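Leucyl-tRNA synthetase (Giardia intestinalis, PDB 3PZ6) forms the CP1 editing domain of leucyl-tRNA synthetase, an enzyme that probably charges tRNA(Leu) with leucine using ATP and deacylates aminoacyl-tRNA. Local coordinates at residues V100-Y106 against T174-D178; E17-Y21 against A65-Q69; R105-Y109 against I118-A124. The protein carries 2 engineered substitutions. One frame throughout, in Å; residues are numbered along the deposited sequence.

Contact 1 (V100-Y106 against T174-D178)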
ATOM      1  N   VAL A 100       3.153  -5.209  -5.267  1.00 21.50           N
ATOM      2  CA  VAL A 100       4.179  -6.197  -4.933  1.00 22.51           C
ATOM      3  C   VAL A 100       4.760  -6.730  -6.229  1.00 24.78           C
ATOM      4  O   VAL A 100       4.108  -6.658  -7.269  1.00 27.50           O
ATOM      5  CB  VAL A 100       3.638  -7.384  -4.097  1.00 21.68           C
ATOM      6  CG1 VAL A 100       3.046  -6.903  -2.766  1.00 23.82           C
ATOM      7  CG2 VAL A 100       2.640  -8.211  -4.894  1.00 22.23           C
ATOM      8  N   LEU A 101       5.991  -7.232  -6.177  1.00 27.95           N
ATOM      9  CA  LEU A 101       6.577  -7.916  -7.326  1.00 27.23           C
ATOM     10  C   LEU A 101       5.998  -9.325  -7.407  1.00 26.93           C
ATOM     11  O   LEU A 101       6.201 -10.136  -6.489  1.00 28.02           O
ATOM     12  CB  LEU A 101       8.108  -7.963  -7.241  1.00 22.12           C
ATOM     13  CG  LEU A 101       8.821  -8.641  -8.420  1.00 29.27           C
ATOM     14  CD1 LEU A 101       8.655  -7.852  -9.731  1.00 24.51           C
ATOM     15  CD2 LEU A 101      10.294  -8.879  -8.116  1.00 26.84           C
ATOM     16  N   PRO A 102       5.269  -9.620  -8.499  1.00 24.32           N
ATOM     17  CA  PRO A 102       4.572 -10.904  -8.650  1.00 26.01           C
ATOM     18  C   PRO A 102       5.491 -12.109  -8.487  1.00 30.79           C
ATOM     19  O   PRO A 102       5.034 -13.178  -8.083  1.00 30.81           O
ATOM     20  CB  PRO A 102       4.034 -10.842 -10.077  1.00 25.90           C
ATOM     21  CG  PRO A 102       3.860  -9.378 -10.330  1.00 27.72           C
ATOM     22  CD  PRO A 102       5.031  -8.733  -9.648  1.00 21.48           C
ATOM     23  N   THR A 103       6.775 -11.925  -8.784  1.00 32.56           N
ATOM     24  CA  THR A 103       7.762 -12.999  -8.679  1.00 31.06           C
ATOM     25  C   THR A 103       8.643 -12.850  -7.438  1.00 28.95           C
ATOM     26  O   THR A 103       9.427 -13.736  -7.110  1.00 32.25           O
ATOM     27  CB  THR A 103       8.629 -13.075  -9.935  1.00 25.82           C
ATOM     28  OG1 THR A 103       9.035 -11.756 -10.314  1.00 34.19           O
ATOM     29  CG2 THR A 103       7.850 -13.680 -11.069  1.00 22.46           C
ATOM     30  N   GLY A 104       8.491 -11.733  -6.740  1.00 28.54           N
ATOM     31  CA  GLY A 104       9.240 -11.481  -5.515  1.00 29.30           C
ATOM     32  C   GLY A 104       9.120 -12.565  -4.457  1.00 35.32           C
ATOM     33  O   GLY A 104       8.084 -13.237  -4.331  1.00 32.33           O
ATOM     34  N   ARG A 105      10.201 -12.741  -3.703  1.00 38.79           N
ATOM     35  CA  ARG A 105      10.189 -13.605  -2.535  1.00 37.63           C
ATOM     36  C   ARG A 105      10.197 -12.741  -1.279  1.00 36.90           C
ATOM     37  O   ARG A 105      11.171 -12.047  -0.996  1.00 43.19           O
ATOM     38  CB  ARG A 105      11.391 -14.545  -2.549  1.00 43.36           C
ATOM     39  CG  ARG A 105      11.219 -15.766  -1.661  1.00 53.46           C
ATOM     40  CD  ARG A 105      12.324 -16.789  -1.887  1.00 56.65           C
ATOM     41  NE  ARG A 105      13.597 -16.392  -1.285  1.00 56.36           N
ATOM     42  CZ  ARG A 105      14.592 -17.235  -1.009  1.00 59.99           C
ATOM     43  NH1 ARG A 105      14.466 -18.534  -1.264  1.00 57.04           N
ATOM     44  NH2 ARG A 105      15.714 -16.781  -0.467  1.00 63.33           N
ATOM     45  N   TYR A 106       9.096 -12.777  -0.541  1.00 34.14           N
ATOM     46  CA  TYR A 106       8.969 -12.033   0.696  1.00 32.48           C
ATOM     47  C   TYR A 106       9.026 -13.009   1.863  1.00 35.79           C
ATOM     48  O   TYR A 106       8.986 -14.227   1.670  1.00 37.60           O
ATOM     49  CB  TYR A 106       7.659 -11.233   0.699  1.00 29.21           C
ATOM     50  CG  TYR A 106       7.553 -10.247  -0.444  1.00 31.46           C
ATOM     51  CD1 TYR A 106       8.036  -8.944  -0.313  1.00 28.97           C
ATOM     52  CD2 TYR A 106       6.987 -10.621  -1.666  1.00 30.12           C
ATOM     53  CE1 TYR A 106       7.952  -8.039  -1.361  1.00 30.35           C
ATOM     54  CE2 TYR A 106       6.897  -9.723  -2.718  1.00 28.59           C
ATOM     55  CZ  TYR A 106       7.383  -8.433  -2.561  1.00 31.64           C
ATOM     56  OH  TYR A 106       7.302  -7.539  -3.605  1.00 27.09           O
ATOM     57  N   THR A 174       8.010  -3.829 -12.173  1.00 32.10           N
ATOM     58  CA  THR A 174       9.279  -3.102 -12.118  1.00 30.57           C
ATOM     59  C   THR A 174       9.810  -2.889 -10.694  1.00 38.07           C
ATOM     60  O   THR A 174      10.803  -2.186 -10.502  1.00 42.28           O
ATOM     61  CB  THR A 174       9.175  -1.731 -12.830  1.00 34.36           C
ATOM     62  OG1 THR A 174       8.233  -0.899 -12.139  1.00 39.75           O
ATOM     63  CG2 THR A 174       8.736  -1.901 -14.283  1.00 33.82           C
ATOM     64  N   ILE A 175       9.152  -3.487  -9.702  1.00 33.97           N
ATOM     65  CA  ILE A 175       9.610  -3.388  -8.317  1.00 35.74           C
ATOM     66  C   ILE A 175      10.994  -4.020  -8.149  1.00 38.93           C
ATOM     67  O   ILE A 175      11.258  -5.106  -8.680  1.00 35.71           O
ATOM     68  CB  ILE A 175       8.603  -4.018  -7.331  1.00 30.21           C
ATOM     69  CG1 ILE A 175       7.431  -3.057  -7.108  1.00 34.58           C
ATOM     70  CG2 ILE A 175       9.284  -4.369  -6.001  1.00 28.21           C
ATOM     71  CD1 ILE A 175       6.331  -3.589  -6.215  1.00 26.30           C
ATOM     72  N   LYS A 176      11.868  -3.326  -7.420  1.00 44.10           N
ATOM     73  CA  LYS A 176      13.209  -3.825  -7.115  1.00 43.15           C
ATOM     74  C   LYS A 176      13.303  -4.292  -5.669  1.00 40.51           C
ATOM     75  O   LYS A 176      13.186  -3.492  -4.742  1.00 43.88           O
ATOM     76  CB  LYS A 176      14.274  -2.757  -7.401  1.00 44.53           C
ATOM     77  CG  LYS A 176      14.279  -2.221  -8.831  1.00 48.12           C
ATOM     78  CD  LYS A 176      14.550  -3.316  -9.858  1.00 50.80           C
ATOM     79  CE  LYS A 176      14.490  -2.773 -11.288  1.00 55.14           C
ATOM     80  NZ  LYS A 176      14.622  -3.876 -12.301  1.00 48.44           N
ATOM     81  N   MET A 177      13.524  -5.589  -5.487  1.00 39.52           N
ATOM     82  CA  MET A 177      13.615  -6.197  -4.156  1.00 46.81           C
ATOM     83  C   MET A 177      14.881  -5.778  -3.393  1.00 52.33           C
ATOM     84  O   MET A 177      15.110  -6.214  -2.260  1.00 52.18           O
ATOM     85  CB  MET A 177      13.553  -7.727  -4.270  1.00 43.76           C
ATOM     86  CG  MET A 177      12.285  -8.270  -4.933  1.00 42.87           C
ATOM     87  SD  MET A 177      10.787  -8.100  -3.941  1.00 36.18           S
ATOM     88  CE  MET A 177      11.157  -9.221  -2.590  1.00 32.88           C
ATOM     89  N   ASP A 178      15.699  -4.939  -4.026  1.00 50.93           N
ATOM     90  CA  ASP A 178      16.922  -4.419  -3.420  1.00 53.05           C
ATOM     91  C   ASP A 178      16.758  -2.968  -2.939  1.00 54.84           C
ATOM     92  O   ASP A 178      17.682  -2.388  -2.362  1.00 58.51           O
ATOM     93  CB  ASP A 178      18.097  -4.545  -4.396  1.00 52.22           C
ATOM     94  CG  ASP A 178      17.761  -4.031  -5.789  1.00 63.28           C
ATOM     95  OD1 ASP A 178      17.047  -4.743  -6.538  1.00 63.43           O
ATOM     96  OD2 ASP A 178      18.214  -2.919  -6.141  1.00 68.78           O
TER

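Contact 2 (E17-Y21 against A65-Q69)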
ATOM      1  N   GLU A  17      -2.434  -3.396   6.847  1.00 35.17           N
ATOM      2  CA  GLU A  17      -2.925  -4.560   7.574  1.00 38.16           C
ATOM      3  C   GLU A  17      -3.640  -5.535   6.652  1.00 35.48           C
ATOM      4  O   GLU A  17      -4.644  -5.191   6.022  1.00 31.73           O
ATOM      5  CB  GLU A  17      -3.848  -4.148   8.726  1.00 37.05           C
ATOM      6  CG  GLU A  17      -4.089  -5.264   9.746  1.00 40.32           C
ATOM      7  CD  GLU A  17      -5.152  -4.927  10.789  1.00 57.76           C
ATOM      8  OE1 GLU A  17      -5.874  -5.859  11.213  1.00 60.05           O
ATOM      9  OE2 GLU A  17      -5.267  -3.746  11.191  1.00 56.50           O
ATOM     10  N   LEU A  18      -3.115  -6.751   6.577  1.00 31.05           N
ATOM     11  CA  LEU A  18      -3.789  -7.820   5.871  1.00 32.59           C
ATOM     12  C   LEU A  18      -5.051  -8.165   6.644  1.00 31.01           C
ATOM     13  O   LEU A  18      -4.987  -8.646   7.772  1.00 33.00           O
ATOM     14  CB  LEU A  18      -2.878  -9.038   5.732  1.00 32.84           C
ATOM     15  CG  LEU A  18      -3.369 -10.182   4.841  1.00 35.43           C
ATOM     16  CD1 LEU A  18      -3.465  -9.752   3.385  1.00 36.18           C
ATOM     17  CD2 LEU A  18      -2.440 -11.369   4.977  1.00 31.05           C
ATOM     18  N   ILE A  19      -6.193  -7.882   6.030  1.00 34.58           N
ATOM     19  CA  ILE A  19      -7.496  -8.057   6.658  1.00 32.95           C
ATOM     20  C   ILE A  19      -7.746  -9.510   7.042  1.00 33.77           C
ATOM     21  O   ILE A  19      -7.571 -10.415   6.235  1.00 35.63           O
ATOM     22  CB  ILE A  19      -8.626  -7.530   5.746  1.00 32.62           C
ATOM     23  CG1 ILE A  19      -8.422  -6.035   5.482  1.00 30.60           C
ATOM     24  CG2 ILE A  19      -9.994  -7.796   6.361  1.00 36.05           C
ATOM     25  CD1 ILE A  19      -9.346  -5.454   4.446  1.00 31.12           C
ATOM     26  N   ASN A  20      -8.138  -9.720   8.292  1.00 42.64           N
ATOM     27  CA  ASN A  20      -8.498 -11.043   8.766  1.00 40.22           C
ATOM     28  C   ASN A  20     -10.011 -11.191   8.723  1.00 44.51           C
ATOM     29  O   ASN A  20     -10.731 -10.624   9.552  1.00 46.91           O
ATOM     30  CB  ASN A  20      -7.954 -11.279  10.177  1.00 40.63           C
ATOM     31  CG  ASN A  20      -7.816 -12.752  10.519  1.00 40.67           C
ATOM     32  OD1 ASN A  20      -8.676 -13.570  10.192  1.00 37.70           O
ATOM     33  ND2 ASN A  20      -6.725 -13.095  11.196  1.00 42.20           N
ATOM     34  N   TYR A  21     -10.484 -11.949   7.739  1.00 41.23           N
ATOM     35  CA  TYR A  21     -11.912 -12.125   7.524  1.00 43.05           C
ATOM     36  C   TYR A  21     -12.539 -13.100   8.512  1.00 50.70           C
ATOM     37  O   TYR A  21     -13.758 -13.109   8.687  1.00 60.72           O
ATOM     38  CB  TYR A  21     -12.189 -12.532   6.079  1.00 46.97           C
ATOM     39  CG  TYR A  21     -11.925 -11.407   5.099  1.00 45.66           C
ATOM     40  CD1 TYR A  21     -12.907 -10.457   4.828  1.00 41.86           C
ATOM     41  CD2 TYR A  21     -10.692 -11.280   4.463  1.00 35.85           C
ATOM     42  CE1 TYR A  21     -12.676  -9.418   3.943  1.00 41.45           C
ATOM     43  CE2 TYR A  21     -10.450 -10.242   3.573  1.00 39.61           C
ATOM     44  CZ  TYR A  21     -11.451  -9.317   3.320  1.00 41.79           C
ATOM     45  OH  TYR A  21     -11.236  -8.282   2.447  1.00 39.76           O
ATOM     46  N   ALA A  65      -5.446 -17.976   2.773  1.00 31.96           N
ATOM     47  CA  ALA A  65      -4.319 -18.874   2.512  1.00 38.10           C
ATOM     48  C   ALA A  65      -3.039 -18.430   3.215  1.00 40.15           C
ATOM     49  O   ALA A  65      -2.279 -19.269   3.700  1.00 41.45           O
ATOM     50  CB  ALA A  65      -4.084 -19.034   1.016  1.00 38.02           C
ATOM     51  N   ILE A  66      -2.808 -17.117   3.269  1.00 35.01           N
ATOM     52  CA  ILE A  66      -1.675 -16.571   4.012  1.00 34.86           C
ATOM     53  C   ILE A  66      -1.815 -16.895   5.503  1.00 42.95           C
ATOM     54  O   ILE A  66      -0.856 -17.335   6.132  1.00 43.04           O
ATOM     55  CB  ILE A  66      -1.503 -15.049   3.791  1.00 31.85           C
ATOM     56  CG1 ILE A  66      -1.131 -14.758   2.331  1.00 35.77           C
ATOM     57  CG2 ILE A  66      -0.436 -14.485   4.720  1.00 35.50           C
ATOM     58  CD1 ILE A  66      -1.350 -13.309   1.892  1.00 29.38           C
ATOM     59  N   PHE A  67      -3.016 -16.696   6.051  1.00 38.66           N
ATOM     60  CA  PHE A  67      -3.275 -16.993   7.460  1.00 45.89           C
ATOM     61  C   PHE A  67      -3.142 -18.485   7.769  1.00 47.76           C
ATOM     62  O   PHE A  67      -2.482 -18.858   8.737  1.00 50.35           O
ATOM     63  CB  PHE A  67      -4.641 -16.455   7.916  1.00 40.80           C
ATOM     64  CG  PHE A  67      -4.675 -14.963   8.126  1.00 33.06           C
ATOM     65  CD1 PHE A  67      -3.892 -14.363   9.102  1.00 34.96           C
ATOM     66  CD2 PHE A  67      -5.508 -14.159   7.359  1.00 34.74           C
ATOM     67  CE1 PHE A  67      -3.924 -12.982   9.294  1.00 33.74           C
ATOM     68  CE2 PHE A  67      -5.543 -12.782   7.545  1.00 33.69           C
ATOM     69  CZ  PHE A  67      -4.753 -12.193   8.513  1.00 25.81           C
ATOM     70  N   ASP A  68      -3.747 -19.329   6.935  1.00 45.49           N
ATOM     71  CA  ASP A  68      -3.649 -20.783   7.093  1.00 47.05           C
ATOM     72  C   ASP A  68      -2.200 -21.261   7.157  1.00 52.54           C
ATOM     73  O   ASP A  68      -1.865 -22.143   7.949  1.00 59.39           O
ATOM     74  CB  ASP A  68      -4.395 -21.507   5.970  1.00 49.09           C
ATOM     75  CG  ASP A  68      -5.900 -21.532   6.184  1.00 58.99           C
ATOM     76  OD1 ASP A  68      -6.377 -20.944   7.182  1.00 60.72           O
ATOM     77  OD2 ASP A  68      -6.611 -22.141   5.354  1.00 63.50           O
ATOM     78  N   GLN A  69      -1.352 -20.661   6.324  1.00 52.35           N
ATOM     79  CA  GLN A  69       0.071 -20.968   6.278  1.00 48.32           C
ATOM     80  C   GLN A  69       0.785 -20.452   7.528  1.00 55.78           C
ATOM     81  O   GLN A  69       1.678 -21.114   8.054  1.00 59.72           O
ATOM     82  CB  GLN A  69       0.688 -20.357   5.019  1.00 49.61           C
ATOM     83  CG  GLN A  69       2.142 -20.715   4.773  1.00 57.87           C
ATOM     84  CD  GLN A  69       2.834 -19.722   3.857  1.00 64.51           C
ATOM     85  OE1 GLN A  69       2.336 -19.396   2.772  1.00 56.09           O
ATOM     86  NE2 GLN A  69       3.993 -19.236   4.290  1.00 58.36           N
TER

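Contact 3 (R105-Y109 against I118-A124)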
ATOM      1  N   ARG A 105      10.201 -12.741  -3.703  1.00 38.79           N
ATOM      2  CA  ARG A 105      10.189 -13.605  -2.535  1.00 37.63           C
ATOM      3  C   ARG A 105      10.197 -12.741  -1.279  1.00 36.90           C
ATOM      4  O   ARG A 105      11.171 -12.047  -0.996  1.00 43.19           O
ATOM      5  CB  ARG A 105      11.391 -14.545  -2.549  1.00 43.36           C
ATOM      6  CG  ARG A 105      11.219 -15.766  -1.661  1.00 53.46           C
ATOM      7  CD  ARG A 105      12.324 -16.789  -1.887  1.00 56.65           C
ATOM      8  NE  ARG A 105      13.597 -16.392  -1.285  1.00 56.36           N
ATOM      9  CZ  ARG A 105      14.592 -17.235  -1.009  1.00 59.99           C
ATOM     10  NH1 ARG A 105      14.466 -18.534  -1.264  1.00 57.04           N
ATOM     11  NH2 ARG A 105      15.714 -16.781  -0.467  1.00 63.33           N
ATOM     12  N   TYR A 106       9.096 -12.777  -0.541  1.00 34.14           N
ATOM     13  CA  TYR A 106       8.969 -12.033   0.696  1.00 32.48           C
ATOM     14  C   TYR A 106       9.026 -13.009   1.863  1.00 35.79           C
ATOM     15  O   TYR A 106       8.986 -14.227   1.670  1.00 37.60           O
ATOM     16  CB  TYR A 106       7.659 -11.233   0.699  1.00 29.21           C
ATOM     17  CG  TYR A 106       7.553 -10.247  -0.444  1.00 31.46           C
ATOM     18  CD1 TYR A 106       8.036  -8.944  -0.313  1.00 28.97           C
ATOM     19  CD2 TYR A 106       6.987 -10.621  -1.666  1.00 30.12           C
ATOM     20  CE1 TYR A 106       7.952  -8.039  -1.361  1.00 30.35           C
ATOM     21  CE2 TYR A 106       6.897  -9.723  -2.718  1.00 28.59           C
ATOM     22  CZ  TYR A 106       7.383  -8.433  -2.561  1.00 31.64           C
ATOM     23  OH  TYR A 106       7.302  -7.539  -3.605  1.00 27.09           O
ATOM     24  N   GLY A 107       9.138 -12.480   3.073  1.00 34.15           N
ATOM     25  CA  GLY A 107       9.154 -13.318   4.257  1.00 36.46           C
ATOM     26  C   GLY A 107       8.286 -12.732   5.343  1.00 36.44           C
ATOM     27  O   GLY A 107       8.112 -11.517   5.414  1.00 39.08           O
ATOM     28  N   ALA A 108       7.736 -13.605   6.180  1.00 39.49           N
ATOM     29  CA  ALA A 108       6.965 -13.183   7.344  1.00 42.42           C
ATOM     30  C   ALA A 108       7.861 -13.194   8.583  1.00 44.09           C
ATOM     31  O   ALA A 108       8.510 -14.198   8.882  1.00 47.60           O
ATOM     32  CB  ALA A 108       5.752 -14.085   7.537  1.00 41.38           C
ATOM     33  N   TYR A 109       7.901 -12.067   9.291  1.00 43.04           N
ATOM     34  CA  TYR A 109       8.757 -11.914  10.466  1.00 47.21           C
ATOM     35  C   TYR A 109       7.972 -11.354  11.647  1.00 49.09           C
ATOM     36  O   TYR A 109       6.894 -10.783  11.468  1.00 43.59           O
ATOM     37  CB  TYR A 109       9.920 -10.966  10.167  1.00 42.31           C
ATOM     38  CG  TYR A 109      10.750 -11.322   8.958  1.00 47.44           C
ATOM     39  CD1 TYR A 109      11.907 -12.093   9.084  1.00 49.36           C
ATOM     40  CD2 TYR A 109      10.397 -10.862   7.693  1.00 43.70           C
ATOM     41  CE1 TYR A 109      12.685 -12.412   7.967  1.00 48.63           C
ATOM     42  CE2 TYR A 109      11.162 -11.173   6.576  1.00 43.58           C
ATOM     43  CZ  TYR A 109      12.301 -11.947   6.718  1.00 46.87           C
ATOM     44  OH  TYR A 109      13.050 -12.248   5.607  1.00 45.95           O
ATOM     45  N   ILE A 118       5.303  -8.450   6.727  1.00 37.59           N
ATOM     46  CA  ILE A 118       5.772  -9.133   5.535  1.00 28.77           C
ATOM     47  C   ILE A 118       6.564  -8.136   4.708  1.00 33.31           C
ATOM     48  O   ILE A 118       6.044  -7.094   4.308  1.00 35.17           O
ATOM     49  CB  ILE A 118       4.612  -9.735   4.716  1.00 29.27           C
ATOM     50  CG1 ILE A 118       3.804 -10.708   5.578  1.00 23.43           C
ATOM     51  CG2 ILE A 118       5.149 -10.448   3.478  1.00 34.17           C
ATOM     52  CD1 ILE A 118       2.451 -11.045   5.023  1.00 27.46           C
ATOM     53  N   VAL A 119       7.836  -8.455   4.490  1.00 34.10           N
ATOM     54  CA  VAL A 119       8.757  -7.603   3.738  1.00 31.79           C
ATOM     55  C   VAL A 119       9.732  -8.450   2.933  1.00 33.57           C
ATOM     56  O   VAL A 119       9.741  -9.676   3.042  1.00 35.65           O
ATOM     57  CB  VAL A 119       9.577  -6.654   4.663  1.00 32.55           C
ATOM     58  CG1 VAL A 119       8.768  -5.435   5.047  1.00 32.32           C
ATOM     59  CG2 VAL A 119      10.085  -7.387   5.900  1.00 33.56           C
ATOM     60  N   SER A 120      10.548  -7.783   2.124  1.00 34.83           N
ATOM     61  CA  SER A 120      11.701  -8.412   1.499  1.00 34.95           C
ATOM     62  C   SER A 120      12.744  -8.702   2.570  1.00 41.36           C
ATOM     63  O   SER A 120      12.763  -8.046   3.617  1.00 42.99           O
ATOM     64  CB  SER A 120      12.297  -7.490   0.442  1.00 40.11           C
ATOM     65  OG  SER A 120      12.841  -6.322   1.035  1.00 41.77           O
ATOM     66  N   GLU A 121      13.604  -9.683   2.302  1.00 45.25           N
ATOM     67  CA  GLU A 121      14.691 -10.054   3.207  1.00 42.98           C
ATOM     68  C   GLU A 121      15.662  -8.889   3.377  1.00 48.68           C
ATOM     69  O   GLU A 121      16.154  -8.636   4.481  1.00 49.56           O
ATOM     70  CB  GLU A 121      15.426 -11.289   2.685  1.00 50.91           C
ATOM     71  CG  GLU A 121      16.296 -11.978   3.727  1.00 57.15           C
ATOM     72  CD  GLU A 121      17.119 -13.113   3.148  1.00 66.98           C
ATOM     73  OE1 GLU A 121      18.349 -12.937   3.009  1.00 62.08           O
ATOM     74  OE2 GLU A 121      16.538 -14.173   2.825  1.00 61.75           O
ATOM     75  N   HIS A 122      15.911  -8.183   2.278  1.00 40.44           N
ATOM     76  CA  HIS A 122      16.707  -6.964   2.280  1.00 42.91           C
ATOM     77  C   HIS A 122      16.229  -5.978   3.346  1.00 52.18           C
ATOM     78  O   HIS A 122      17.037  -5.449   4.113  1.00 59.48           O
ATOM     79  CB  HIS A 122      16.656  -6.313   0.898  1.00 49.33           C
ATOM     80  CG  HIS A 122      17.548  -5.120   0.755  1.00 62.25           C
ATOM     81  ND1 HIS A 122      17.113  -3.832   0.987  1.00 58.39           N
ATOM     82  CD2 HIS A 122      18.851  -5.018   0.394  1.00 59.43           C
ATOM     83  CE1 HIS A 122      18.107  -2.989   0.776  1.00 57.58           C
ATOM     84  NE2 HIS A 122      19.172  -3.683   0.415  1.00 59.11           N
ATOM     85  N   ALA A 123      14.918  -5.743   3.392  1.00 50.92           N
ATOM     86  CA  ALA A 123      14.318  -4.815   4.350  1.00 50.17           C
ATOM     87  C   ALA A 123      14.416  -5.331   5.779  1.00 50.44           C
ATOM     88  O   ALA A 123      14.713  -4.564   6.688  1.00 53.39           O
ATOM     89  CB  ALA A 123      12.869  -4.529   3.987  1.00 45.10           C
ATOM     90  N   ALA A 124      14.174  -6.630   5.963  1.00 53.40           N
ATOM     91  CA  ALA A 124      14.220  -7.272   7.282  1.00 52.76           C
ATOM     92  C   ALA A 124      15.624  -7.258   7.885  1.00 59.91           C
ATOM     93  O   ALA A 124      15.782  -7.086   9.094  1.00 58.81           O
ATOM     94  CB  ALA A 124      13.695  -8.692   7.198  1.00 49.59           C
TER

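Contact 1 (V100-Y106 against T174-D178)
A Met-aromatic contact between Met177 and Tyr106 ties the loop after strand 167-171 to the start of strand 105-110 in the CP1 editing domain. Residues Leu101 to Gly104 form a type I turn that leads into this strand and joins the contact through Leu101. The Met177 chain is bent at chi2 and chi3 (-71° and -67°), which brings its end over the Tyr106 ring. Met177 CE lies above one face, offset toward the rim, and is 3.9 Å from the centroid of the Tyr106 ring in a CH-pi contact. Met177 SD approaches more obliquely and is 3.5 Å from Tyr106 OH. The two side chains meet at about a right angle.

Tyr106 OH also accepts from Leu101 N at 2.9 Å and bonds to the carbonyl O of Gly182. These two bonds fix the hydroxyl end of the ring beside the start of the turn. Leu101 packs against the methionine stem. Leu101 CD2 is 3.8 Å from Met177 CG, and Leu101 CB faces Ile175 CB at 4.0 Å. Ile175 CD1 reaches back to the backbone, 3.5 Å from Val100 C.

The side chains that meet are mostly apolar, though Met177 CE also neighbours Arg105 O. Val100 is bonded through its backbone to strand 167-171 and its side chain touches Leu152 of helix 149-152. Tyr106 pairs with Ile147 of strand 143-148, and Met177 also touches Ser120 of strand 115-120.

Contact 2 (E17-Y21 against A65-Q69)
Ile66 packs on Leu18, at the end of strand 10-18. One methyl of Leu18 does the work. Leu18 CD2 lies 3.7 Å from Ile66 CG2 and 3.8 Å from Ile66 CD1, so it rests between the two branches of the isoleucine. Both residues are buried, and the touch is purely apolar.

Phe67 follows and carries most of the contact. Its ring enters between the side chains of Leu18 and Asn20. CG is anti to the carbonyl carbon (chi1 -75°), and this sends the ring from the helix toward the strand end. The Asn20 amide lies over one face, with its plane 24° from that of the ring. This is an amide-aromatic stack, offset toward the rim, with Asn20 ND2 3.4 Å from Phe67 CE1. The amide is brought there by the first torsion of Asn20 (-158°), which places its CG opposite the backbone N. On the other face of the ring Leu18 CD2 is 4.3 Å from Phe67 CE2. The third neighbour is a backbone oxygen in the plane of the ring: Ile19 O meets the edge 3.4 Å from Phe67 CE2. That oxygen also accepts a hydrogen bond from Asn63 ND2, one turn earlier on the same helix.

Asn20 has a second role. It is the N-cap of helix 21-25. The amide that stacks on Phe67 through ND2 also caps this helix weakly through OD1, which bonds to Thr22 N.

Helix 61-71 thus packs against the end of strand 10-18. Strand 10-18 is hydrogen-bonded to strands 79-86 and 156-158, and Phe67 also touches Val80 of strand 79-86.

Contact 3 (R105-Y109 against I118-A124)
Gly107 and Val119 are joined by two backbone hydrogen bonds in the hairpin of strands 105-110 and 115-120. Gly107 N gives to Val119 O at 2.9 Å, and Val119 N gives to Gly107 O at 3.2 Å. They form an antiparallel hydrogen-bonded pair. The next pair, Ala108 with Ile118, is non-hydrogen-bonded.

Ser120 is the N-cap of helix 121-128. Ser120 OG accepts from Ala123 N at 3.2 Å and has a weak bond to Thr181 O. Beyond it, Arg105 NH2 and Glu121 OE2 are 4.3 Å apart, opposite charges too far apart for a salt bridge.

Tyr109 leads the packing. With CG beside its backbone N (chi1 -54°), the ring reaches over the hairpin to the first turn of the helix. Ala124 CB sits over one face in a CH-pi contact, 3.7 Å from the Tyr109 ring centroid. Val119 CG2 comes in obliquely, 3.9 Å from Tyr109 CD2. Tyr109 OH lies 3.8 Å from Glu121 CG. The CG1 branch of Ile118 leans toward Ala108, while Ile118 CG2 meets Tyr106 CB at 3.8 Å.

The hairpin is flanked by strand 143-148, which pairs with strand 105-110, and by strand 79-86, which pairs in parallel with strand 115-120.

Overall arrangement
All three contacts reach the same mixed sheet of the editing domain. Contacts 1 and 3 share Arg105 and Tyr106, and their centres are about 10 Å apart. They also touch directly, for Met177 packs on Ser120 and on His122. Contact 2 is separate, about 8 Å from contact 1 and about 5 Å from contact 3 at the nearest atoms. Contacts 2 and 3 are buried, whereas contact 1 is partly buried and joins a turn and strand start to a loop. Contact 3 pairs strands through backbone bonds and also packs a ring on the start of a helix. Contact 2 packs a helix on a strand end, and contact 1 relies on sulfur and apolar carbons. An aromatic ring is central to each.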